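Local coordinates for protein enoyl-CoA hydratase/isomerase (Pseudomonas aeruginosa, PDB 3LAO) that probably catalyses the addition of water to an unsaturated steroid side-chain CoA thioester, working as a trimeric enoyl-CoA hydratase of the crotonase family, at residues B[115-120]-B[137-142]; B[132-137]-B[190-195]. All coordinates share one frame; numbering follows the deposited sequence.

Interaction 1 and interaction 2 are strand pairings in the two different sheets of one crotonase-fold subunit, their centres about 15 Å apart. The chain passes from one to the other through a tight turn: strand 129-133 gives its last residues to interaction 2, and after residues 134-136 it becomes strand 137-139 of interaction 1. Arg137 belongs to both ranges but makes its contacts in interaction 1. Interaction 1 lies deeper, its centre about 11 Å from the centre of the chain against about 16 Å for interaction 2. It also holds the start of helix 119-125, the region that in crotonases borders the acyl-CoA pocket; interaction 2 joins the outermost strand, within this chain, to the main sheet.

Interaction 1. Residues B[115-120]-B[137-142]; sequences TCWTAG and RFAHLE
Trp117 packs against Arg137, Ala139 and Leu141, and Cys116 against Phe138, where strands 115-117 and 137-139 run side by side in the same direction, their axes 4.9 Å apart. Two backbone bonds join them. The bond from Cys116 N to Arg137 O (2.9 Å) is bent and weak, whereas the Thr118 N to Ala139 O bond (2.9 Å, 171°) is nearly linear. On one face of the sheet the Trp117 indole does most of the packing. With CG anti to the carbonyl carbon (chi1 -69°), the ring leans across to the neighbouring strand, and its rim, at Trp117 CZ3, lies edge-on to Ala139 N at 3.1 Å. Ala139 CB, 3.5 Å from Trp117 CZ3, is well out of the ring plane, on the Leu141 side. Leu141 CD1 sits over the five-membered ring, 3.9 Å from its centroid, a CH-pi contact; Thr115 CG2 covers the opposite face. The Arg137 guanidinium turns one face to Trp117 CZ2, but the two planes stand 71° apart, so this is not a stack. Arg137 NH2 forms a salt bridge with Glu175. On the other face, Cys116 CB packs against Phe138 CD2 at 3.4 Å, and the sulfur lies obliquely beside the ring, 4.6 Å from Cys116 SG to the Phe138 centroid. Ile121 and Met124 of helix 119-125 also touch Phe138, and the Phe176 ring meets it nearly parallel. Past the strands, Thr118 CG2 touches Glu142 CB, and Glu142 packs on Ala214 of a neighbouring subunit. This short second sheet, with a helix starting straight after its first strand, is part of the crotonase fold; in relatives, the start of that helix helps form the oxyanion hole.

Interaction 2. Residues B[132-137]-B[190-195]; sequences AARGTR and VVEPGE
Arg134 crosses Val190 at about a right angle and lays one face of its guanidinium on the valine, with Arg134 NH2 3.5 Å from Val190 CG1. The side chain gets there by leaving with CG anti to the backbone N (chi1 178°) and then bending at its second and third torsions, which brings the guanidinium over Val190 of the neighbouring strand. The edge of the same group is turned to Glu192, whose carboxylate is only 22° from coplanar with it. Arg134 NH1 and Glu192 OE2 form a salt bridge here, although the 2.5 Å separation is unusually short, hence doubtful in detail, and the hydrogen bond in it is strongly bent and weak. Ala133 CB faces Pro193 CA at 3.9 Å, and Pro193 CG lies near Arg134 O. Two backbone bonds pair the parallel strands, Val191 N to Ala132 O (2.9 Å) and Arg134 N to Val191 O (2.7 Å). Both segments then leave the sheet through type II turns. In the first, Ala133 O accepts from both the N and the OG1 of Thr136. Strand 189-191 is the outermost of the main sheet within this chain and lies beside 129-133; Val190 packs on helix 178-183, while Ala133 and Val191 meet helix 196-209.

Interaction 1. Residues B[115-120]-B[137-142]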
loop_
_atom_site.group_PDB
_atom_site.type_symbol
_atom_site.label_atom_id
_atom_site.label_comp_id
_atom_site.label_asym_id
_atom_site.label_seq_id
_atom_site.Cartn_x
_atom_site.Cartn_y
_atom_site.Cartn_z
ATOM N N THR B 115 8.790 25.144 4.847
ATOM C CA THR B 115 8.624 24.457 6.106
ATOM C C THR B 115 7.273 23.762 6.140
ATOM O O THR B 115 6.272 24.339 5.759
ATOM C CB THR B 115 8.707 25.453 7.272
ATOM O OG1 THR B 115 10.037 25.486 7.779
ATOM C CG2 THR B 115 7.787 25.055 8.385
ATOM N N CYS B 116 7.262 22.516 6.601
ATOM C CA CYS B 116 6.052 21.702 6.578
ATOM C C CYS B 116 5.965 20.810 7.812
ATOM O O CYS B 116 6.129 19.594 7.725
ATOM C CB CYS B 116 6.005 20.849 5.309
ATOM S SG CYS B 116 4.364 20.207 4.902
ATOM N N TRP B 117 5.704 21.425 8.963
ATOM C CA TRP B 117 5.783 20.725 10.239
ATOM C C TRP B 117 4.499 19.951 10.523
ATOM O O TRP B 117 3.405 20.398 10.180
ATOM C CB TRP B 117 6.063 21.712 11.374
ATOM C CG TRP B 117 7.439 22.303 11.329
ATOM C CD1 TRP B 117 7.849 23.470 11.904
ATOM C CD2 TRP B 117 8.589 21.752 10.674
ATOM N NE1 TRP B 117 9.183 23.681 11.647
ATOM C CE2 TRP B 117 9.659 22.642 10.894
ATOM C CE3 TRP B 117 8.816 20.595 9.923
ATOM C CZ2 TRP B 117 10.937 22.410 10.390
ATOM C CZ3 TRP B 117 10.086 20.367 9.423
ATOM C CH2 TRP B 117 11.130 21.269 9.659
ATOM N N THR B 118 4.642 18.789 11.152
ATOM C CA THR B 118 3.529 18.150 11.843
ATOM C C THR B 118 2.265 18.169 10.990
ATOM O O THR B 118 2.041 17.273 10.176
ATOM C CB THR B 118 3.236 18.833 13.192
ATOM O OG1 THR B 118 4.296 19.744 13.510
ATOM C CG2 THR B 118 3.115 17.797 14.299
ATOM N N ALA B 119 1.444 19.196 11.181
ATOM C CA ALA B 119 0.072 19.183 10.684
ATOM C C ALA B 119 0.032 19.370 9.171
ATOM O O ALA B 119 -0.978 19.084 8.527
ATOM C CB ALA B 119 -0.752 20.257 11.376
ATOM N N GLY B 120 1.137 19.850 8.609
ATOM C CA GLY B 120 1.209 20.131 7.188
ATOM C C GLY B 120 1.446 18.883 6.361
ATOM O O GLY B 120 0.867 18.718 5.288
ATOM N N ARG B 137 11.156 21.313 3.809
ATOM C CA ARG B 137 11.558 20.500 4.938
ATOM C C ARG B 137 10.343 19.979 5.651
ATOM O O ARG B 137 9.428 20.703 5.904
ATOM C CB ARG B 137 12.329 21.329 5.959
ATOM C CG ARG B 137 13.658 21.901 5.493
ATOM C CD ARG B 137 14.011 23.095 6.423
ATOM N NE ARG B 137 14.694 22.718 7.679
ATOM C CZ ARG B 137 14.640 23.407 8.830
ATOM N NH1 ARG B 137 13.904 24.516 8.936
ATOM N NH2 ARG B 137 15.322 22.978 9.891
ATOM N N PHE B 138 10.394 18.732 6.070
ATOM C CA PHE B 138 9.264 18.091 6.677
ATOM C C PHE B 138 9.739 17.491 7.955
ATOM O O PHE B 138 10.855 16.927 8.023
ATOM C CB PHE B 138 8.800 16.928 5.769
ATOM C CG PHE B 138 8.299 17.364 4.413
ATOM C CD1 PHE B 138 9.146 17.389 3.313
ATOM C CD2 PHE B 138 6.963 17.749 4.238
ATOM C CE1 PHE B 138 8.659 17.804 2.037
ATOM C CE2 PHE B 138 6.447 18.168 2.955
ATOM C CZ PHE B 138 7.289 18.177 1.860
ATOM N N ALA B 139 8.889 17.525 8.964
ATOM C CA ALA B 139 9.178 16.659 10.087
ATOM C C ALA B 139 7.958 16.433 10.938
ATOM O O ALA B 139 7.088 17.285 11.024
ATOM C CB ALA B 139 10.390 17.233 10.937
ATOM N N HIS B 140 7.896 15.261 11.539
ATOM C CA HIS B 140 6.887 14.921 12.521
ATOM C C HIS B 140 7.371 15.168 13.949
ATOM O O HIS B 140 7.636 14.229 14.705
ATOM C CB HIS B 140 6.512 13.461 12.359
ATOM C CG HIS B 140 5.116 13.270 11.893
ATOM N ND1 HIS B 140 4.801 13.055 10.571
ATOM C CD2 HIS B 140 3.945 13.303 12.566
ATOM C CE1 HIS B 140 3.492 12.943 10.453
ATOM N NE2 HIS B 140 2.949 13.096 11.647
ATOM N N LEU B 141 7.471 16.440 14.313
ATOM C CA LEU B 141 8.071 16.857 15.570
ATOM C C LEU B 141 7.258 16.515 16.814
ATOM O O LEU B 141 7.754 16.630 17.925
ATOM C CB LEU B 141 8.349 18.357 15.539
ATOM C CG LEU B 141 9.147 18.876 14.350
ATOM C CD1 LEU B 141 9.154 20.377 14.336
ATOM C CD2 LEU B 141 10.565 18.348 14.374
ATOM N N GLU B 142 6.018 16.097 16.634
ATOM C CA GLU B 142 5.160 15.786 17.767
ATOM C C GLU B 142 5.753 14.781 18.744
ATOM O O GLU B 142 5.621 14.936 19.948
ATOM C CB GLU B 142 3.812 15.257 17.296
ATOM C CG GLU B 142 3.168 14.321 18.305
ATOM C CD GLU B 142 3.293 12.863 17.920
ATOM O OE1 GLU B 142 2.947 12.001 18.752
ATOM O OE2 GLU B 142 3.725 12.578 16.787
#

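Interaction 2. Residues B[132-137]-B[190-195]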
loop_
_atom_site.group_PDB
_atom_site.type_symbol
_atom_site.label_atom_id
_atom_site.label_comp_id
_atom_site.label_asym_id
_atom_site.label_seq_id
_atom_site.Cartn_x
_atom_site.Cartn_y
_atom_site.Cartn_z
ATOM N N ALA B 132 5.979 19.861 -4.261
ATOM C CA ALA B 132 6.837 20.562 -3.323
ATOM C C ALA B 132 8.062 21.188 -4.002
ATOM O O ALA B 132 8.629 20.635 -4.949
ATOM C CB ALA B 132 7.296 19.616 -2.206
ATOM N N ALA B 133 8.453 22.345 -3.489
ATOM C CA ALA B 133 9.687 23.024 -3.867
ATOM C C ALA B 133 10.857 22.200 -3.364
ATOM O O ALA B 133 10.820 21.694 -2.242
ATOM C CB ALA B 133 9.721 24.424 -3.229
ATOM N N ARG B 134 11.868 22.026 -4.204
ATOM C CA ARG B 134 13.129 21.445 -3.765
ATOM C C ARG B 134 13.594 22.157 -2.501
ATOM O O ARG B 134 13.530 23.390 -2.417
ATOM C CB ARG B 134 14.169 21.619 -4.856
ATOM C CG ARG B 134 15.539 21.100 -4.530
ATOM C CD ARG B 134 16.209 20.623 -5.815
ATOM N NE ARG B 134 15.677 19.326 -6.233
ATOM C CZ ARG B 134 15.019 19.099 -7.373
ATOM N NH1 ARG B 134 14.800 20.091 -8.241
ATOM N NH2 ARG B 134 14.587 17.870 -7.646
ATOM N N GLY B 135 14.023 21.393 -1.500
ATOM C CA GLY B 135 14.473 22.023 -0.272
ATOM C C GLY B 135 13.387 22.281 0.760
ATOM O O GLY B 135 13.656 22.834 1.824
ATOM N N THR B 136 12.154 21.893 0.468
ATOM C CA THR B 136 11.116 21.980 1.467
ATOM C C THR B 136 11.473 20.982 2.568
ATOM O O THR B 136 12.016 19.921 2.291
ATOM C CB THR B 136 9.759 21.626 0.853
ATOM O OG1 THR B 136 9.437 22.587 -0.164
ATOM C CG2 THR B 136 8.676 21.564 1.928
ATOM N N ARG B 137 11.156 21.313 3.809
ATOM C CA ARG B 137 11.558 20.500 4.938
ATOM C C ARG B 137 10.343 19.979 5.651
ATOM O O ARG B 137 9.428 20.703 5.904
ATOM C CB ARG B 137 12.329 21.329 5.959
ATOM C CG ARG B 137 13.658 21.901 5.493
ATOM C CD ARG B 137 14.011 23.095 6.423
ATOM N NE ARG B 137 14.694 22.718 7.679
ATOM C CZ ARG B 137 14.640 23.407 8.830
ATOM N NH1 ARG B 137 13.904 24.516 8.936
ATOM N NH2 ARG B 137 15.322 22.978 9.891
ATOM N N VAL B 190 8.694 16.926 -7.412
ATOM C CA VAL B 190 9.529 17.947 -6.809
ATOM C C VAL B 190 9.996 18.929 -7.854
ATOM O O VAL B 190 10.451 18.511 -8.923
ATOM C CB VAL B 190 10.735 17.345 -6.164
ATOM C CG1 VAL B 190 11.645 18.453 -5.787
ATOM C CG2 VAL B 190 10.318 16.556 -4.922
ATOM N N VAL B 191 9.860 20.232 -7.570
ATOM C CA VAL B 191 10.198 21.279 -8.561
ATOM C C VAL B 191 11.060 22.395 -7.994
ATOM O O VAL B 191 11.190 22.530 -6.772
ATOM C CB VAL B 191 8.956 21.901 -9.244
ATOM C CG1 VAL B 191 8.154 20.840 -9.963
ATOM C CG2 VAL B 191 8.073 22.646 -8.228
ATOM N N GLU B 192 11.645 23.194 -8.889
ATOM C CA GLU B 192 12.500 24.331 -8.504
ATOM C C GLU B 192 11.735 25.333 -7.658
ATOM O O GLU B 192 10.548 25.578 -7.910
ATOM C CB GLU B 192 13.080 25.019 -9.738
ATOM C CG GLU B 192 14.175 24.207 -10.472
ATOM C CD GLU B 192 15.173 23.535 -9.526
ATOM O OE1 GLU B 192 15.953 24.260 -8.871
ATOM O OE2 GLU B 192 15.173 22.279 -9.434
ATOM N N PRO B 193 12.404 25.913 -6.641
ATOM C CA PRO B 193 11.703 26.785 -5.681
ATOM C C PRO B 193 11.043 27.926 -6.441
ATOM O O PRO B 193 11.675 28.464 -7.347
ATOM C CB PRO B 193 12.830 27.321 -4.774
ATOM C CG PRO B 193 13.988 26.435 -5.002
ATOM C CD PRO B 193 13.861 25.899 -6.414
ATOM N N GLY B 194 9.803 28.264 -6.105
ATOM C CA GLY B 194 9.064 29.262 -6.870
ATOM C C GLY B 194 8.152 28.738 -7.971
ATOM O O GLY B 194 7.356 29.488 -8.534
ATOM N N GLU B 195 8.273 27.443 -8.269
ATOM C CA GLU B 195 7.521 26.827 -9.357
ATOM C C GLU B 195 6.427 25.898 -8.848
ATOM O O GLU B 195 5.703 25.301 -9.640
ATOM C CB GLU B 195 8.451 26.038 -10.283
ATOM C CG GLU B 195 9.132 26.884 -11.326
ATOM C CD GLU B 195 8.154 27.866 -11.970
ATOM O OE1 GLU B 195 8.336 29.089 -11.750
ATOM O OE2 GLU B 195 7.194 27.417 -12.665
#